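Local coordinates for protein monooxygenase (Agrobacterium tumefaciens, PDB 2I7G) that probably catalyses flavin-dependent oxidation of an as yet unidentified substrate with molecular oxygen, as a TIM-barrel enzyme of the luciferase-like monooxygenase family, at residues 158-170 against 182-196. Residues are numbered along the deposited sequence; the frame is centred on the assembly and turned at random. Where two conformers were deposited one is given.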
loop_
_atom_site.group_PDB
_atom_site.type_symbol
_atom_site.label_atom_id
_atom_site.label_comp_id
_atom_site.label_asym_id
_atom_site.label_seq_id
_atom_site.Cartn_x
_atom_site.Cartn_y
_atom_site.Cartn_z
ATOM N N LEU B 158 -3.670 -16.524 -10.149
ATOM C CA LEU B 158 -2.709 -17.250 -9.334
ATOM C C LEU B 158 -1.567 -17.650 -10.254
ATOM O O LEU B 158 -0.395 -17.495 -9.848
ATOM C CB LEU B 158 -3.352 -18.471 -8.652
ATOM C CG LEU B 158 -2.403 -19.339 -7.827
ATOM C CD1 LEU B 158 -1.678 -18.519 -6.744
ATOM C CD2 LEU B 158 -3.163 -20.467 -7.154
ATOM N N ASP B 159 -1.875 -18.205 -11.478
ATOM C CA ASP B 159 -0.818 -18.585 -12.417
ATOM C C ASP B 159 0.077 -17.360 -12.733
ATOM O O ASP B 159 1.318 -17.433 -12.656
ATOM C CB ASP B 159 -1.423 -19.126 -13.715
ATOM C CG ASP B 159 -0.380 -19.660 -14.658
ATOM O OD1 ASP B 159 0.249 -20.687 -14.323
ATOM O OD2 ASP B 159 -0.229 -19.084 -15.763
ATOM N N LEU B 160 -0.550 -16.211 -13.032
ATOM C CA LEU B 160 0.286 -14.973 -13.202
ATOM C C LEU B 160 1.141 -14.595 -11.962
ATOM O O LEU B 160 2.356 -14.361 -12.056
ATOM C CB LEU B 160 -0.553 -13.829 -13.692
ATOM C CG LEU B 160 0.155 -12.484 -13.847
ATOM C CD1 LEU B 160 1.394 -12.616 -14.756
ATOM C CD2 LEU B 160 -0.913 -11.538 -14.419
ATOM N N LEU B 161 0.524 -14.547 -10.786
ATOM C CA LEU B 161 1.267 -14.219 -9.566
ATOM C C LEU B 161 2.496 -15.115 -9.387
ATOM O O LEU B 161 3.576 -14.640 -9.036
ATOM C CB LEU B 161 0.360 -14.343 -8.334
ATOM C CG LEU B 161 0.952 -13.942 -6.987
ATOM C CD1 LEU B 161 1.503 -12.521 -6.975
ATOM C CD2 LEU B 161 -0.116 -14.130 -5.900
ATOM N N LEU B 162 2.340 -16.411 -9.621
ATOM C CA LEU B 162 3.479 -17.332 -9.474
ATOM C C LEU B 162 4.560 -17.095 -10.548
ATOM O O LEU B 162 5.756 -17.193 -10.258
ATOM C CB LEU B 162 3.008 -18.789 -9.523
ATOM C CG LEU B 162 2.085 -19.194 -8.357
ATOM C CD1 LEU B 162 1.433 -20.576 -8.574
ATOM C CD2 LEU B 162 2.799 -19.134 -6.995
ATOM N N ALA B 163 4.134 -16.756 -11.765
ATOM C CA ALA B 163 5.070 -16.405 -12.847
ATOM C C ALA B 163 5.900 -15.174 -12.456
ATOM O O ALA B 163 7.124 -15.158 -12.656
ATOM C CB ALA B 163 4.303 -16.139 -14.119
ATOM N N LEU B 164 5.221 -14.186 -11.865
ATOM C CA LEU B 164 5.861 -12.924 -11.475
ATOM C C LEU B 164 6.910 -13.163 -10.415
ATOM O O LEU B 164 7.982 -12.575 -10.454
ATOM C CB LEU B 164 4.818 -11.945 -10.936
ATOM C CG LEU B 164 3.780 -11.408 -11.923
ATOM C CD1 LEU B 164 2.757 -10.586 -11.152
ATOM C CD2 LEU B 164 4.468 -10.591 -13.060
ATOM N N ARG B 165 6.626 -14.037 -9.456
ATOM C CA ARG B 165 7.585 -14.196 -8.376
ATOM C C ARG B 165 8.795 -15.037 -8.819
ATOM O O ARG B 165 9.829 -15.015 -8.156
ATOM C CB ARG B 165 6.912 -14.784 -7.122
ATOM C CG ARG B 165 6.757 -16.233 -7.194
ATOM C CD ARG B 165 6.534 -16.810 -5.801
ATOM N NE ARG B 165 6.267 -18.234 -5.910
ATOM C CZ ARG B 165 5.941 -19.012 -4.889
ATOM N NH1 ARG B 165 5.827 -18.506 -3.652
ATOM N NH2 ARG B 165 5.699 -20.300 -5.115
ATOM N N GLU B 166 8.673 -15.762 -9.928
ATOM C CA GLU B 166 9.721 -16.697 -10.356
ATOM C C GLU B 166 10.839 -16.037 -11.168
ATOM O O GLU B 166 11.938 -16.586 -11.289
ATOM C CB GLU B 166 9.106 -17.873 -11.135
ATOM C CG GLU B 166 10.005 -19.101 -11.288
ATOM C CD GLU B 166 10.250 -19.859 -9.997
ATOM O OE1 GLU B 166 9.382 -19.845 -9.092
ATOM O OE2 GLU B 166 11.322 -20.494 -9.902
ATOM N N GLN B 167 10.569 -14.873 -11.753
ATOM C CA GLN B 167 11.647 -14.143 -12.449
ATOM C C GLN B 167 11.258 -12.728 -12.736
ATOM O O GLN B 167 10.094 -12.405 -12.727
ATOM C CB GLN B 167 11.975 -14.817 -13.758
ATOM C CG GLN B 167 10.836 -14.875 -14.723
ATOM C CD GLN B 167 11.199 -15.694 -15.948
ATOM O OE1 GLN B 167 12.260 -15.493 -16.560
ATOM N NE2 GLN B 167 10.320 -16.619 -16.319
ATOM N N GLU B 168 12.258 -11.910 -13.046
ATOM C CA GLU B 168 12.082 -10.472 -13.210
ATOM C C GLU B 168 11.218 -10.103 -14.417
ATOM O O GLU B 168 10.319 -9.265 -14.304
ATOM C CB GLU B 168 13.461 -9.824 -13.327
ATOM C CG GLU B 168 13.479 -8.309 -13.436
ATOM C CD GLU B 168 14.898 -7.753 -13.293
ATOM O OE1 GLU B 168 15.607 -8.185 -12.354
ATOM O OE2 GLU B 168 15.303 -6.898 -14.115
ATOM N N VAL B 169 11.488 -10.741 -15.557
ATOM C CA VAL B 169 10.845 -10.386 -16.822
ATOM C C VAL B 169 9.938 -11.533 -17.220
ATOM O O VAL B 169 10.402 -12.683 -17.297
ATOM C CB VAL B 169 11.907 -10.105 -17.921
ATOM C CG1 VAL B 169 11.233 -9.885 -19.304
ATOM C CG2 VAL B 169 12.738 -8.892 -17.523
ATOM N N VAL B 170 8.655 -11.243 -17.443
ATOM C CA VAL B 170 7.687 -12.304 -17.781
ATOM C C VAL B 170 6.956 -12.093 -19.093
ATOM O O VAL B 170 6.755 -10.960 -19.540
ATOM C CB VAL B 170 6.627 -12.528 -16.672
ATOM C CG1 VAL B 170 7.285 -12.957 -15.360
ATOM C CG2 VAL B 170 5.793 -11.271 -16.480
ATOM N N GLY B 182 6.962 -9.780 -22.259
ATOM C CA GLY B 182 8.410 -9.624 -21.991
ATOM C C GLY B 182 8.691 -8.355 -21.211
ATOM O O GLY B 182 9.584 -7.595 -21.566
ATOM N N ARG B 183 7.919 -8.129 -20.142
ATOM C CA ARG B 183 8.061 -6.910 -19.332
ATOM C C ARG B 183 8.616 -7.236 -17.937
ATOM O O ARG B 183 8.232 -8.242 -17.324
ATOM C CB ARG B 183 6.706 -6.220 -19.140
ATOM C CG ARG B 183 5.917 -5.923 -20.432
ATOM C CD ARG B 183 6.746 -5.151 -21.475
ATOM N NE ARG B 183 7.203 -3.821 -21.049
ATOM C CZ ARG B 183 7.995 -3.040 -21.785
ATOM N NH1 ARG B 183 8.372 -1.835 -21.329
ATOM N NH2 ARG B 183 8.447 -3.456 -22.994
ATOM N N GLY B 184 9.491 -6.372 -17.429
ATOM C CA GLY B 184 9.983 -6.510 -16.042
ATOM C C GLY B 184 8.973 -5.962 -15.044
ATOM O O GLY B 184 8.291 -4.960 -15.327
ATOM N N VAL B 185 8.902 -6.578 -13.856
ATOM C CA VAL B 185 7.982 -6.121 -12.807
ATOM C C VAL B 185 8.804 -5.748 -11.585
ATOM O O VAL B 185 9.530 -6.587 -11.051
ATOM C CB VAL B 185 6.901 -7.162 -12.445
ATOM C CG1 VAL B 185 5.999 -6.635 -11.305
ATOM C CG2 VAL B 185 6.060 -7.474 -13.715
ATOM N N TYR B 186 8.693 -4.485 -11.157
ATOM C CA TYR B 186 9.592 -3.915 -10.142
ATOM C C TYR B 186 8.762 -3.315 -8.975
ATOM O O TYR B 186 7.603 -2.915 -9.175
ATOM C CB TYR B 186 10.469 -2.805 -10.793
ATOM C CG TYR B 186 11.265 -3.389 -11.932
ATOM C CD1 TYR B 186 12.325 -4.257 -11.679
ATOM C CD2 TYR B 186 10.844 -3.198 -13.252
ATOM C CE1 TYR B 186 13.029 -4.869 -12.744
ATOM C CE2 TYR B 186 11.536 -3.793 -14.332
ATOM C CZ TYR B 186 12.601 -4.639 -14.057
ATOM O OH TYR B 186 13.229 -5.225 -15.126
ATOM N N PRO B 187 9.350 -3.207 -7.761
ATOM C CA PRO B 187 10.691 -3.649 -7.418
ATOM C C PRO B 187 10.718 -5.145 -7.101
ATOM O O PRO B 187 9.680 -5.734 -6.724
ATOM C CB PRO B 187 11.008 -2.861 -6.133
ATOM C CG PRO B 187 9.683 -2.770 -5.434
ATOM C CD PRO B 187 8.663 -2.597 -6.598
ATOM N N ARG B 188 11.897 -5.747 -7.244
ATOM C CA ARG B 188 12.048 -7.160 -6.881
ATOM C C ARG B 188 12.076 -7.267 -5.345
ATOM O O ARG B 188 12.599 -6.377 -4.667
ATOM C CB ARG B 188 13.346 -7.742 -7.479
ATOM C CG ARG B 188 13.449 -7.609 -9.009
ATOM C CD ARG B 188 12.149 -8.065 -9.666
ATOM N NE ARG B 188 11.859 -9.482 -9.408
ATOM C CZ ARG B 188 10.750 -10.108 -9.805
ATOM N NH1 ARG B 188 9.764 -9.432 -10.419
ATOM N NH2 ARG B 188 10.634 -11.422 -9.563
ATOM N N PRO B 189 11.452 -8.314 -4.787
ATOM C CA PRO B 189 11.476 -8.434 -3.327
ATOM C C PRO B 189 12.824 -8.848 -2.810
ATOM O O PRO B 189 13.749 -9.131 -3.612
ATOM C CB PRO B 189 10.450 -9.533 -3.043
ATOM C CG PRO B 189 10.408 -10.361 -4.248
ATOM C CD PRO B 189 10.682 -9.401 -5.422
ATOM N N LEU B 190 12.936 -8.907 -1.485
ATOM C CA LEU B 190 14.156 -9.430 -0.866
ATOM C C LEU B 190 14.221 -10.970 -0.797
ATOM O O LEU B 190 15.265 -11.575 -1.098
ATOM C CB LEU B 190 14.328 -8.791 0.515
ATOM C CG LEU B 190 15.678 -8.759 1.227
ATOM C CD1 LEU B 190 16.865 -8.266 0.390
ATOM C CD2 LEU B 190 15.465 -7.835 2.409
ATOM N N GLN B 191 13.119 -11.601 -0.400
ATOM C CA GLN B 191 13.060 -13.060 -0.317
ATOM C C GLN B 191 13.255 -13.667 -1.715
ATOM O O GLN B 191 12.794 -13.100 -2.710
ATOM C CB GLN B 191 11.728 -13.528 0.266
ATOM C CG GLN B 191 11.554 -13.197 1.746
ATOM C CD GLN B 191 10.177 -13.618 2.251
ATOM O OE1 GLN B 191 10.000 -14.740 2.718
ATOM N NE2 GLN B 191 9.200 -12.737 2.116
ATOM N N GLU B 192 13.939 -14.805 -1.780
ATOM C CA GLU B 192 14.141 -15.493 -3.074
ATOM C C GLU B 192 12.806 -15.840 -3.760
ATOM O O GLU B 192 12.638 -15.645 -4.975
ATOM C CB GLU B 192 15.010 -16.740 -2.921
ATOM C CG GLU B 192 15.213 -17.450 -4.259
ATOM C CD GLU B 192 16.564 -18.148 -4.393
ATOM O OE1 GLU B 192 17.111 -18.610 -3.361
ATOM O OE2 GLU B 192 17.061 -18.237 -5.546
ATOM N N ARG B 193 11.846 -16.295 -2.961
ATOM C CA ARG B 193 10.522 -16.643 -3.447
ATOM C C ARG B 193 9.520 -16.070 -2.451
ATOM O O ARG B 193 9.405 -16.563 -1.328
ATOM C CB ARG B 193 10.373 -18.168 -3.518
ATOM C CG ARG B 193 9.597 -18.691 -4.730
ATOM C CD ARG B 193 10.447 -18.586 -6.001
ATOM N NE ARG B 193 10.152 -19.602 -7.018
ATOM C CZ ARG B 193 10.686 -20.825 -7.052
ATOM N NH1 ARG B 193 11.544 -21.223 -6.115
ATOM N NH2 ARG B 193 10.357 -21.666 -8.029
ATOM N N LEU B 194 8.805 -15.029 -2.858
ATOM C CA LEU B 194 7.777 -14.438 -1.995
ATOM C C LEU B 194 6.770 -15.548 -1.641
ATOM O O LEU B 194 6.138 -16.097 -2.548
ATOM C CB LEU B 194 7.079 -13.295 -2.742
ATOM C CG LEU B 194 6.178 -12.283 -2.009
ATOM C CD1 LEU B 194 6.963 -11.427 -1.018
ATOM C CD2 LEU B 194 5.457 -11.378 -3.004
ATOM N N PRO B 195 6.628 -15.904 -0.344
ATOM C CA PRO B 195 5.661 -16.974 -0.043
ATOM C C PRO B 195 4.229 -16.617 -0.477
ATOM O O PRO B 195 3.755 -15.458 -0.299
ATOM C CB PRO B 195 5.788 -17.180 1.477
ATOM C CG PRO B 195 7.105 -16.490 1.841
ATOM C CD PRO B 195 7.266 -15.382 0.885
ATOM N N VAL B 196 3.596 -17.592 -1.130
ATOM C CA VAL B 196 2.196 -17.493 -1.498
ATOM C C VAL B 196 1.486 -18.726 -0.915
ATOM O O VAL B 196 1.859 -19.868 -1.230
ATOM C CB VAL B 196 2.006 -17.424 -3.017
ATOM C CG1 VAL B 196 0.503 -17.476 -3.365
ATOM C CG2 VAL B 196 2.657 -16.122 -3.554
HETATM O O HOH W 1 4.385 -20.412 -1.827
HETATM O O HOH W 2 9.703 -13.445 -5.336
HETATM O O HOH W 3 8.114 -10.493 -12.607
#
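V196 opens a strand of the TIM barrel and packs against helix 150-166, so this contact is the helix-to-strand half of a beta-alpha-beta crossover, with a small antiparallel sheet inserted in the connection. Its branched side chain packs against the helix, each methyl meeting a different leucine: CG2 meets L161 CD2 tip to tip, while CG1 slides past L158 CD1. Farther along, L164 CD2 lies 3.6 Å from V185 CG2, the two side chains crossing at about a right angle. These leucines and valines keep the buried face apolar.

In the small sheet, V169 and G184 form a non-hydrogen-bonded pair, and R183 exchanges both backbone bonds with V170. G182 also faces V170, completing a G1 bulge, in which the positive phi of G182 (69°) favours glycine.

R188, bent at chi2 and chi3, folds back so that E168 CA sits over the centre of one guanidinium face. Its several N-H groups let one side chain serve two carbonyls: R188 NH2 donates to L164 O of the last helical turn (3.0 Å) and NH1 to V185 O of its own segment, both in the guanidinium plane, which fixes its rotation. Y186 OH donates to E168 OE2 on its anti side, 28° out of the carboxylate plane, and E168 OE1 forms a salt bridge with R40 of the second subunit.

R165 runs extended from the helix, between L162 CD2 on one guanidinium face and R193 CG on the other. A water links its NH1 to V196 N, and R165 NH1 donates to L194 O at 2.7 Å, the oxygen lying in the guanidinium plane but the donor tilted 35° from the carbonyl plane.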